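Local coordinates for protein choloylglycine hydrolase (Clostridium perfringens, PDB 2BJF) that hydrolyses the amide bond of glycine- and taurine-conjugated bile salts, releasing free bile acids, and can also act as a bile acid acyltransferase, at residues Asp11-Phe16 / Cys283-Ile288; Asn44-Thr49 / Pro101-Leu106; Thr50-Leu55 / Asn72-Gly77. All coordinates share one frame; numbering follows the deposited sequence. Where two conformers were deposited one is given.

Contact 1: Asp11-Phe16 / Cys283-Ile288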
loop_
_atom_site.group_PDB
_atom_site.type_symbol
_atom_site.label_atom_id
_atom_site.label_comp_id
_atom_site.label_asym_id
_atom_site.label_seq_id
_atom_site.Cartn_x
_atom_site.Cartn_y
_atom_site.Cartn_z
ATOM N N ASP A 11 -19.734 -30.482 0.575
ATOM C CA ASP A 11 -20.779 -31.450 0.237
ATOM C C ASP A 11 -21.543 -31.075 -1.036
ATOM O O ASP A 11 -22.438 -31.806 -1.470
ATOM C CB ASP A 11 -21.754 -31.606 1.411
ATOM C CG ASP A 11 -21.076 -32.105 2.676
ATOM O OD1 ASP A 11 -20.347 -33.118 2.611
ATOM O OD2 ASP A 11 -21.279 -31.482 3.740
ATOM N N GLY A 12 -21.184 -29.940 -1.630
ATOM C CA GLY A 12 -21.845 -29.451 -2.844
ATOM C C GLY A 12 -23.040 -28.542 -2.635
ATOM O O GLY A 12 -23.795 -28.282 -3.577
ATOM N N LEU A 13 -23.219 -28.062 -1.406
ATOM C CA LEU A 13 -24.288 -27.116 -1.099
ATOM C C LEU A 13 -23.827 -25.695 -1.396
ATOM O O LEU A 13 -22.628 -25.414 -1.409
ATOM C CB LEU A 13 -24.741 -27.246 0.358
ATOM C CG LEU A 13 -25.338 -28.588 0.808
ATOM C CD1 LEU A 13 -25.669 -28.546 2.291
ATOM C CD2 LEU A 13 -26.571 -28.969 -0.007
ATOM N N HIS A 14 -24.782 -24.803 -1.636
ATOM C CA HIS A 14 -24.463 -23.438 -2.036
ATOM C C HIS A 14 -24.874 -22.405 -1.000
ATOM O O HIS A 14 -26.056 -22.260 -0.673
ATOM C CB HIS A 14 -25.068 -23.130 -3.408
ATOM C CG HIS A 14 -24.464 -23.936 -4.516
ATOM N ND1 HIS A 14 -24.889 -25.209 -4.827
ATOM C CD2 HIS A 14 -23.448 -23.659 -5.367
ATOM C CE1 HIS A 14 -24.169 -25.677 -5.830
ATOM N NE2 HIS A 14 -23.290 -24.755 -6.179
ATOM N N LEU A 15 -23.872 -21.705 -0.473
ATOM C CA LEU A 15 -24.086 -20.644 0.496
ATOM C C LEU A 15 -24.049 -19.290 -0.195
ATOM O O LEU A 15 -23.207 -19.047 -1.063
ATOM C CB LEU A 15 -23.027 -20.692 1.603
ATOM C CG LEU A 15 -22.808 -21.989 2.390
ATOM C CD1 LEU A 15 -21.636 -21.817 3.346
ATOM C CD2 LEU A 15 -24.059 -22.426 3.148
ATOM N N PHE A 16 -24.975 -18.420 0.190
ATOM C CA PHE A 16 -25.035 -17.062 -0.331
ATOM C C PHE A 16 -25.498 -16.115 0.767
ATOM O O PHE A 16 -26.466 -16.396 1.469
ATOM C CB PHE A 16 -25.969 -16.984 -1.546
ATOM C CG PHE A 16 -26.213 -15.582 -2.035
ATOM C CD1 PHE A 16 -25.196 -14.858 -2.651
ATOM C CD2 PHE A 16 -27.460 -14.984 -1.875
ATOM C CE1 PHE A 16 -25.416 -13.556 -3.099
ATOM C CE2 PHE A 16 -27.691 -13.686 -2.322
ATOM C CZ PHE A 16 -26.666 -12.971 -2.937
ATOM N N CYS A 283 -28.187 -21.085 3.183
ATOM C CA CYS A 283 -27.961 -22.356 2.512
ATOM C C CYS A 283 -29.118 -22.564 1.549
ATOM O O CYS A 283 -30.224 -22.939 1.952
ATOM C CB CYS A 283 -27.853 -23.514 3.501
ATOM S SG CYS A 283 -27.497 -25.080 2.682
ATOM N N LEU A 284 -28.850 -22.303 0.274
ATOM C CA LEU A 284 -29.898 -22.209 -0.743
ATOM C C LEU A 284 -30.694 -23.500 -0.963
ATOM O O LEU A 284 -31.917 -23.450 -1.109
ATOM C CB LEU A 284 -29.321 -21.674 -2.061
ATOM C CG LEU A 284 -28.707 -20.267 -2.025
ATOM C CD1 LEU A 284 -27.968 -19.972 -3.319
ATOM C CD2 LEU A 284 -29.755 -19.189 -1.743
ATOM N N GLU A 285 -30.010 -24.643 -0.976
ATOM C CA GLU A 285 -30.677 -25.944 -1.138
ATOM C C GLU A 285 -31.625 -26.259 0.017
ATOM O O GLU A 285 -32.724 -26.778 -0.195
ATOM C CB GLU A 285 -29.654 -27.078 -1.276
ATOM C CG GLU A 285 -28.996 -27.191 -2.647
ATOM C CD GLU A 285 -27.750 -26.331 -2.798
ATOM O OE1 GLU A 285 -27.449 -25.519 -1.896
ATOM O OE2 GLU A 285 -27.065 -26.474 -3.832
ATOM N N LYS A 286 -31.191 -25.933 1.232
ATOM C CA LYS A 286 -31.902 -26.314 2.453
ATOM C C LYS A 286 -32.946 -25.286 2.890
ATOM O O LYS A 286 -33.822 -25.592 3.701
ATOM C CB LYS A 286 -30.903 -26.568 3.590
ATOM C CG LYS A 286 -30.011 -27.793 3.378
ATOM C CD LYS A 286 -28.879 -27.864 4.399
ATOM C CE LYS A 286 -29.326 -28.450 5.728
ATOM N NZ LYS A 286 -28.226 -28.418 6.729
ATOM N N GLY A 287 -32.844 -24.070 2.356
ATOM C CA GLY A 287 -33.762 -22.988 2.706
ATOM C C GLY A 287 -33.588 -22.489 4.129
ATOM O O GLY A 287 -34.545 -22.022 4.753
ATOM N N ILE A 288 -32.363 -22.582 4.641
ATOM C CA ILE A 288 -32.058 -22.112 5.990
ATOM C C ILE A 288 -31.317 -20.779 5.940
ATOM O O ILE A 288 -30.281 -20.646 5.275
ATOM C CB ILE A 288 -31.258 -23.154 6.815
ATOM C CG1 ILE A 288 -32.014 -24.487 6.874
ATOM C CG2 ILE A 288 -30.996 -22.628 8.232
ATOM C CD1 ILE A 288 -31.195 -25.653 7.406
#
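The carboxylate of E285 grips H14 twice where strands 14-22 and 275-283 pair antiparallel in a sheet of the Ntn-hydrolase fold, at the turn leading into strand 288-293. Followed outward, the E285 side chain first lays CB against L13 CD2 at 3.8 Å, and CG keeps touching the same methyl. A bend at chi2 (88°) then swings CD toward H14, and the carboxylate and imidazole planes lie 23° apart, nearly coplanar. OE1 accepts the backbone N of H14 at 2.8 Å, while OE2 offers its syn lone pair to H14 ND1, 2.7 Å away and nearly in the ring plane. Held by backbone and ring of one residue, the carboxylate is fixed in rotation, and its charge would favour a protonated imidazole.

The next link is backbone: L284 N donates to H14 O at 3.0 Å. L15 and C283 then face each other as a non-hydrogen-bonded pair, after which the second strand turns through a G1 beta bulge, G287 and I288 both opposite C283. Apolar atoms line the same side, with L15 CD2 4.0 Å from C283 CB, and L13 CD1 resting 3.9 Å from both C283 SG and K286 CD.

Contact 2: Asn44-Thr49 / Pro101-Leu106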
loop_
_atom_site.group_PDB
_atom_site.type_symbol
_atom_site.label_atom_id
_atom_site.label_comp_id
_atom_site.label_asym_id
_atom_site.label_seq_id
_atom_site.Cartn_x
_atom_site.Cartn_y
_atom_site.Cartn_z
ATOM N N ASN A 44 -49.206 3.811 -3.233
ATOM C CA ASN A 44 -49.319 3.821 -4.696
ATOM C C ASN A 44 -50.211 2.719 -5.284
ATOM O O ASN A 44 -50.322 2.591 -6.507
ATOM C CB ASN A 44 -47.927 3.810 -5.352
ATOM C CG ASN A 44 -47.065 2.638 -4.898
ATOM O OD1 ASN A 44 -47.549 1.520 -4.723
ATOM N ND2 ASN A 44 -45.774 2.893 -4.721
ATOM N N LYS A 45 -50.831 1.931 -4.404
ATOM C CA LYS A 45 -51.783 0.867 -4.777
ATOM C C LYS A 45 -51.190 -0.288 -5.600
ATOM O O LYS A 45 -51.927 -1.169 -6.055
ATOM C CB LYS A 45 -53.038 1.445 -5.451
ATOM C CG LYS A 45 -53.945 2.213 -4.502
ATOM C CD LYS A 45 -55.243 2.624 -5.181
ATOM C CE LYS A 45 -56.148 3.400 -4.233
ATOM N NZ LYS A 45 -56.655 2.563 -3.105
ATOM N N LYS A 46 -49.870 -0.289 -5.778
ATOM C CA LYS A 46 -49.190 -1.353 -6.518
ATOM C C LYS A 46 -49.217 -2.663 -5.738
ATOM O O LYS A 46 -49.066 -2.670 -4.514
ATOM C CB LYS A 46 -47.747 -0.961 -6.848
ATOM C CG LYS A 46 -47.626 0.189 -7.836
ATOM C CD LYS A 46 -46.173 0.573 -8.063
ATOM C CE LYS A 46 -46.051 1.833 -8.911
ATOM N NZ LYS A 46 -46.518 1.633 -10.311
ATOM N N GLU A 47 -49.414 -3.766 -6.454
ATOM C CA GLU A 47 -49.588 -5.073 -5.828
ATOM C C GLU A 47 -48.596 -6.116 -6.335
ATOM O O GLU A 47 -48.173 -6.079 -7.494
ATOM C CB GLU A 47 -51.021 -5.578 -6.026
ATOM C CG GLU A 47 -52.084 -4.760 -5.297
ATOM C CD GLU A 47 -53.494 -5.297 -5.486
ATOM O OE1 GLU A 47 -53.662 -6.374 -6.099
ATOM O OE2 GLU A 47 -54.442 -4.633 -5.015
ATOM N N LEU A 48 -48.231 -7.038 -5.449
ATOM C CA LEU A 48 -47.405 -8.188 -5.803
ATOM C C LEU A 48 -47.924 -9.426 -5.081
ATOM O O LEU A 48 -48.060 -9.431 -3.856
ATOM C CB LEU A 48 -45.930 -7.934 -5.457
ATOM C CG LEU A 48 -44.913 -9.049 -5.744
ATOM C CD1 LEU A 48 -43.601 -8.473 -6.256
ATOM C CD2 LEU A 48 -44.676 -9.928 -4.519
ATOM N N THR A 49 -48.221 -10.469 -5.850
ATOM C CA THR A 49 -48.636 -11.749 -5.286
ATOM C C THR A 49 -47.528 -12.771 -5.508
ATOM O O THR A 49 -47.132 -13.031 -6.646
ATOM C CB THR A 49 -49.971 -12.245 -5.891
ATOM O OG1 THR A 49 -50.981 -11.242 -5.718
ATOM C CG2 THR A 49 -50.428 -13.530 -5.212
ATOM N N PRO A 101 -40.132 -0.812 -9.088
ATOM C CA PRO A 101 -39.709 0.176 -8.096
ATOM C C PRO A 101 -38.498 -0.318 -7.309
ATOM O O PRO A 101 -38.400 -1.514 -7.021
ATOM C CB PRO A 101 -40.928 0.296 -7.177
ATOM C CG PRO A 101 -42.077 -0.198 -7.990
ATOM C CD PRO A 101 -41.501 -1.290 -8.828
ATOM N N VAL A 102 -37.590 0.598 -6.972
ATOM C CA VAL A 102 -36.338 0.252 -6.286
ATOM C C VAL A 102 -36.569 -0.595 -5.031
ATOM O O VAL A 102 -35.931 -1.637 -4.855
ATOM C CB VAL A 102 -35.506 1.513 -5.918
ATOM C CG1 VAL A 102 -34.147 1.118 -5.352
ATOM C CG2 VAL A 102 -35.325 2.418 -7.125
ATOM N N TYR A 103 -37.491 -0.149 -4.177
ATOM C CA TYR A 103 -37.796 -0.825 -2.912
ATOM C C TYR A 103 -38.333 -2.249 -3.096
ATOM O O TYR A 103 -38.255 -3.067 -2.177
ATOM C CB TYR A 103 -38.790 0.002 -2.080
ATOM C CG TYR A 103 -40.171 0.117 -2.699
ATOM C CD1 TYR A 103 -41.127 -0.886 -2.516
ATOM C CD2 TYR A 103 -40.521 1.226 -3.465
ATOM C CE1 TYR A 103 -42.391 -0.789 -3.087
ATOM C CE2 TYR A 103 -41.788 1.336 -4.036
ATOM C CZ TYR A 103 -42.716 0.324 -3.844
ATOM O OH TYR A 103 -43.968 0.422 -4.409
ATOM N N ASN A 104 -38.880 -2.531 -4.279
ATOM C CA ASN A 104 -39.550 -3.804 -4.542
ATOM C C ASN A 104 -38.732 -4.795 -5.375
ATOM O O ASN A 104 -39.161 -5.932 -5.578
ATOM C CB ASN A 104 -40.916 -3.561 -5.200
ATOM C CG ASN A 104 -41.877 -4.727 -5.010
ATOM O OD1 ASN A 104 -42.032 -5.249 -3.904
ATOM N ND2 ASN A 104 -42.535 -5.136 -6.091
ATOM N N PHE A 105 -37.558 -4.376 -5.844
ATOM C CA PHE A 105 -36.764 -5.211 -6.752
ATOM C C PHE A 105 -36.403 -6.578 -6.169
ATOM O O PHE A 105 -36.572 -7.600 -6.834
ATOM C CB PHE A 105 -35.497 -4.491 -7.231
ATOM C CG PHE A 105 -34.703 -5.281 -8.239
ATOM C CD1 PHE A 105 -35.030 -5.236 -9.589
ATOM C CD2 PHE A 105 -33.637 -6.083 -7.835
ATOM C CE1 PHE A 105 -34.305 -5.972 -10.524
ATOM C CE2 PHE A 105 -32.904 -6.819 -8.762
ATOM C CZ PHE A 105 -33.240 -6.765 -10.108
ATOM N N LEU A 106 -35.901 -6.588 -4.936
ATOM C CA LEU A 106 -35.469 -7.830 -4.301
ATOM C C LEU A 106 -36.628 -8.823 -4.182
ATOM O O LEU A 106 -36.494 -9.990 -4.560
ATOM C CB LEU A 106 -34.833 -7.549 -2.936
ATOM C CG LEU A 106 -33.767 -8.543 -2.461
ATOM C CD1 LEU A 106 -32.827 -7.881 -1.476
ATOM C CD2 LEU A 106 -34.380 -9.796 -1.850
#
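An Asx turn at N44, in the connection between strands 38-40 and 47-49, meets the segment that leads from strand 98-101 into helix 105-112. The N44 amide is used at both ends. Its OD1 accepts the backbone N of K46 at 3.1 Å, closing the turn, and its ND2 donates across the contact to Y103 OH, also 3.1 Å away, with an N-H...O angle of 163°. The phenol oxygen lies close to the amide plane. The two side chains approach from opposite directions, with amide and ring planes only 18° apart. For N44, the first torsion (chi1 56°) sets CG between the backbone N and carbonyl carbon, leaving OD1 facing K46 N while ND2 points to the tyrosine.

Strands 38-40 and 47-49 form a two-stranded antiparallel hairpin, and the contact joins it to the residues just before helix 105-112. The Y103 side chain lies about 4 Å from the bound deoxycholate, which puts the hydrogen bond to N44 at the hydroxyl end of a ring beside the bile-acid product.

Around this bond the packing is light. The aliphatic chain of K46 runs past the proline ring, CD coming within 4.2 Å of P101 CG. Further along the hairpin, L48 CD1 sits 3.5 Å from ND2 of N104, whose OD1 is hydrogen-bonded to Y64 OH. With CG anti to the backbone N, the L48 side chain is carried toward the helix, where it also packs on L107 and A111.

Contact 3: Thr50-Leu55 / Asn72-Gly77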
loop_
_atom_site.group_PDB
_atom_site.type_symbol
_atom_site.label_atom_id
_atom_site.label_comp_id
_atom_site.label_asym_id
_atom_site.label_seq_id
_atom_site.Cartn_x
_atom_site.Cartn_y
_atom_site.Cartn_z
ATOM N N THR A 50 -47.024 -13.335 -4.413
ATOM C CA THR A 50 -45.902 -14.270 -4.467
ATOM C C THR A 50 -46.279 -15.568 -5.172
ATOM O O THR A 50 -47.356 -16.119 -4.941
ATOM C CB THR A 50 -45.354 -14.604 -3.057
ATOM O OG1 THR A 50 -46.395 -15.175 -2.255
ATOM C CG2 THR A 50 -44.811 -13.352 -2.370
ATOM N N LYS A 51 -45.398 -16.033 -6.051
ATOM C CA LYS A 51 -45.519 -17.366 -6.630
ATOM C C LYS A 51 -44.797 -18.350 -5.716
ATOM O O LYS A 51 -45.319 -19.422 -5.403
ATOM C CB LYS A 51 -44.937 -17.404 -8.048
ATOM C CG LYS A 51 -45.038 -18.760 -8.736
ATOM C CD LYS A 51 -44.360 -18.748 -10.095
ATOM C CE LYS A 51 -44.395 -20.125 -10.737
ATOM N NZ LYS A 51 -43.765 -20.122 -12.086
ATOM N N TYR A 52 -43.600 -17.962 -5.281
ATOM C CA TYR A 52 -42.786 -18.779 -4.387
ATOM C C TYR A 52 -42.704 -18.163 -2.994
ATOM O O TYR A 52 -42.758 -16.938 -2.842
ATOM C CB TYR A 52 -41.376 -18.958 -4.962
ATOM C CG TYR A 52 -41.345 -19.558 -6.353
ATOM C CD1 TYR A 52 -41.826 -20.847 -6.589
ATOM C CD2 TYR A 52 -40.828 -18.840 -7.432
ATOM C CE1 TYR A 52 -41.798 -21.404 -7.863
ATOM C CE2 TYR A 52 -40.793 -19.390 -8.713
ATOM C CZ TYR A 52 -41.282 -20.672 -8.919
ATOM O OH TYR A 52 -41.252 -21.222 -10.181
ATOM N N ALA A 53 -42.581 -19.023 -1.984
ATOM C CA ALA A 53 -42.387 -18.587 -0.603
ATOM C C ALA A 53 -41.012 -17.946 -0.445
ATOM O O ALA A 53 -40.054 -18.368 -1.089
ATOM C CB ALA A 53 -42.544 -19.756 0.351
ATOM N N VAL A 54 -40.929 -16.933 0.415
ATOM C CA VAL A 54 -39.723 -16.116 0.571
ATOM C C VAL A 54 -39.302 -16.033 2.040
ATOM O O VAL A 54 -40.150 -15.941 2.928
ATOM C CB VAL A 54 -39.947 -14.679 0.008
ATOM C CG1 VAL A 54 -38.730 -13.790 0.238
ATOM C CG2 VAL A 54 -40.294 -14.723 -1.480
ATOM N N LEU A 55 -37.991 -16.072 2.282
ATOM C CA LEU A 55 -37.429 -15.837 3.613
ATOM C C LEU A 55 -36.185 -14.960 3.523
ATOM O O LEU A 55 -35.287 -15.230 2.724
ATOM C CB LEU A 55 -37.086 -17.158 4.312
ATOM C CG LEU A 55 -36.518 -17.057 5.736
ATOM C CD1 LEU A 55 -37.586 -16.610 6.726
ATOM C CD2 LEU A 55 -35.899 -18.375 6.179
ATOM N N ASN A 72 -35.733 -17.669 -1.944
ATOM C CA ASN A 72 -37.013 -18.361 -2.057
ATOM C C ASN A 72 -36.880 -19.879 -1.886
ATOM O O ASN A 72 -35.774 -20.408 -1.737
ATOM C CB ASN A 72 -37.762 -17.972 -3.346
ATOM C CG ASN A 72 -37.077 -18.458 -4.616
ATOM O OD1 ASN A 72 -36.354 -19.456 -4.620
ATOM N ND2 ASN A 72 -37.328 -17.755 -5.714
ATOM N N GLU A 73 -38.022 -20.564 -1.910
ATOM C CA GLU A 73 -38.096 -22.015 -1.715
ATOM C C GLU A 73 -37.398 -22.835 -2.804
ATOM O O GLU A 73 -37.171 -24.035 -2.631
ATOM C CB GLU A 73 -39.561 -22.444 -1.626
ATOM C CG GLU A 73 -40.387 -22.031 -2.836
ATOM C CD GLU A 73 -41.772 -22.631 -2.824
ATOM O OE1 GLU A 73 -41.894 -23.855 -3.045
ATOM O OE2 GLU A 73 -42.737 -21.873 -2.603
ATOM N N LYS A 74 -37.075 -22.188 -3.923
ATOM C CA LYS A 74 -36.461 -22.866 -5.066
ATOM C C LYS A 74 -34.935 -22.783 -5.044
ATOM O O LYS A 74 -34.262 -23.371 -5.894
ATOM C CB LYS A 74 -37.000 -22.299 -6.388
ATOM C CG LYS A 74 -38.527 -22.327 -6.537
ATOM C CD LYS A 74 -39.126 -23.729 -6.391
ATOM C CE LYS A 74 -38.830 -24.610 -7.594
ATOM N NZ LYS A 74 -39.512 -25.929 -7.482
ATOM N N GLY A 75 -34.398 -22.055 -4.070
ATOM C CA GLY A 75 -32.952 -21.917 -3.925
ATOM C C GLY A 75 -32.367 -20.728 -4.663
ATOM O O GLY A 75 -31.159 -20.681 -4.910
ATOM N N LEU A 76 -33.218 -19.769 -5.017
ATOM C CA LEU A 76 -32.759 -18.504 -5.588
ATOM C C LEU A 76 -32.534 -17.492 -4.470
ATOM O O LEU A 76 -33.395 -17.313 -3.612
ATOM C CB LEU A 76 -33.769 -17.962 -6.606
ATOM C CG LEU A 76 -33.398 -16.686 -7.372
ATOM C CD1 LEU A 76 -32.202 -16.917 -8.291
ATOM C CD2 LEU A 76 -34.596 -16.176 -8.163
ATOM N N GLY A 77 -31.374 -16.840 -4.487
ATOM C CA GLY A 77 -31.033 -15.838 -3.479
ATOM C C GLY A 77 -30.762 -14.477 -4.090
ATOM O O GLY A 77 -30.300 -14.381 -5.225
#
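A53 and E73 clasp each other through two hydrogen bonds. The backbone N of A53 donates to E73 OE2 at 2.9 Å, almost perfectly straight at 178° and on the anti lone pair, away from the other oxygen. In return E73 N donates to A53 O at 3.1 Å, in a more bent bond. With CG set between its backbone N and carbonyl carbon (chi1 56°), the glutamate chain runs out extended and brings OE2 to A53 N; OE1 makes a salt bridge with R35, so both carboxylate oxygens are engaged.

Alongside, N72 CA approaches A53 O closely in a CA-H...O contact. The N72 side chain holds its own turn: OD1 accepts K74 N and L76 N from opposite faces of the amide plane, while ND2 bonds to L110 O at the end of helix 105-112.

Farther out, the ring of Y52 lies between two lysine chains. K74, bent at chi2 and chi3, sets CG over one face in a CH-pi contact, 3.7 Å from the ring centroid; K51 CG lies over the opposite face, 4.1 Å above the plane. Y52 CB, nearer the backbone, packs 3.9 Å from E73 CG.

V54 and N72 are a non-hydrogen-bonded antiparallel pair, and N72-G75 form a type I turn whose first residue closes an Asx turn, the link between adjacent antiparallel strands 70-72 and 77-82.

How the contacts relate
Contact 1 joins segments 267 residues apart and encloses the other two along the chain; contact 3 is nested in turn inside the loop closed by contact 2. Contacts 1 and 3 are neighbours, with centres 13 Å apart: L284 CB packs on G75 O at 3.5 Å, and F16 reaches G77. Together they mark a place where the two large antiparallel sheets, six-stranded at contact 1 and nine-stranded at contact 3, pack on each other as the two central layers of the αββα Ntn-hydrolase fold. Contact 2 is more peripheral, its centre about 16 Å from that of contact 3 and about 27 Å from that of contact 1; T49 runs directly into T50, so the small hairpin leads through residues 50-53 into strand 54-61.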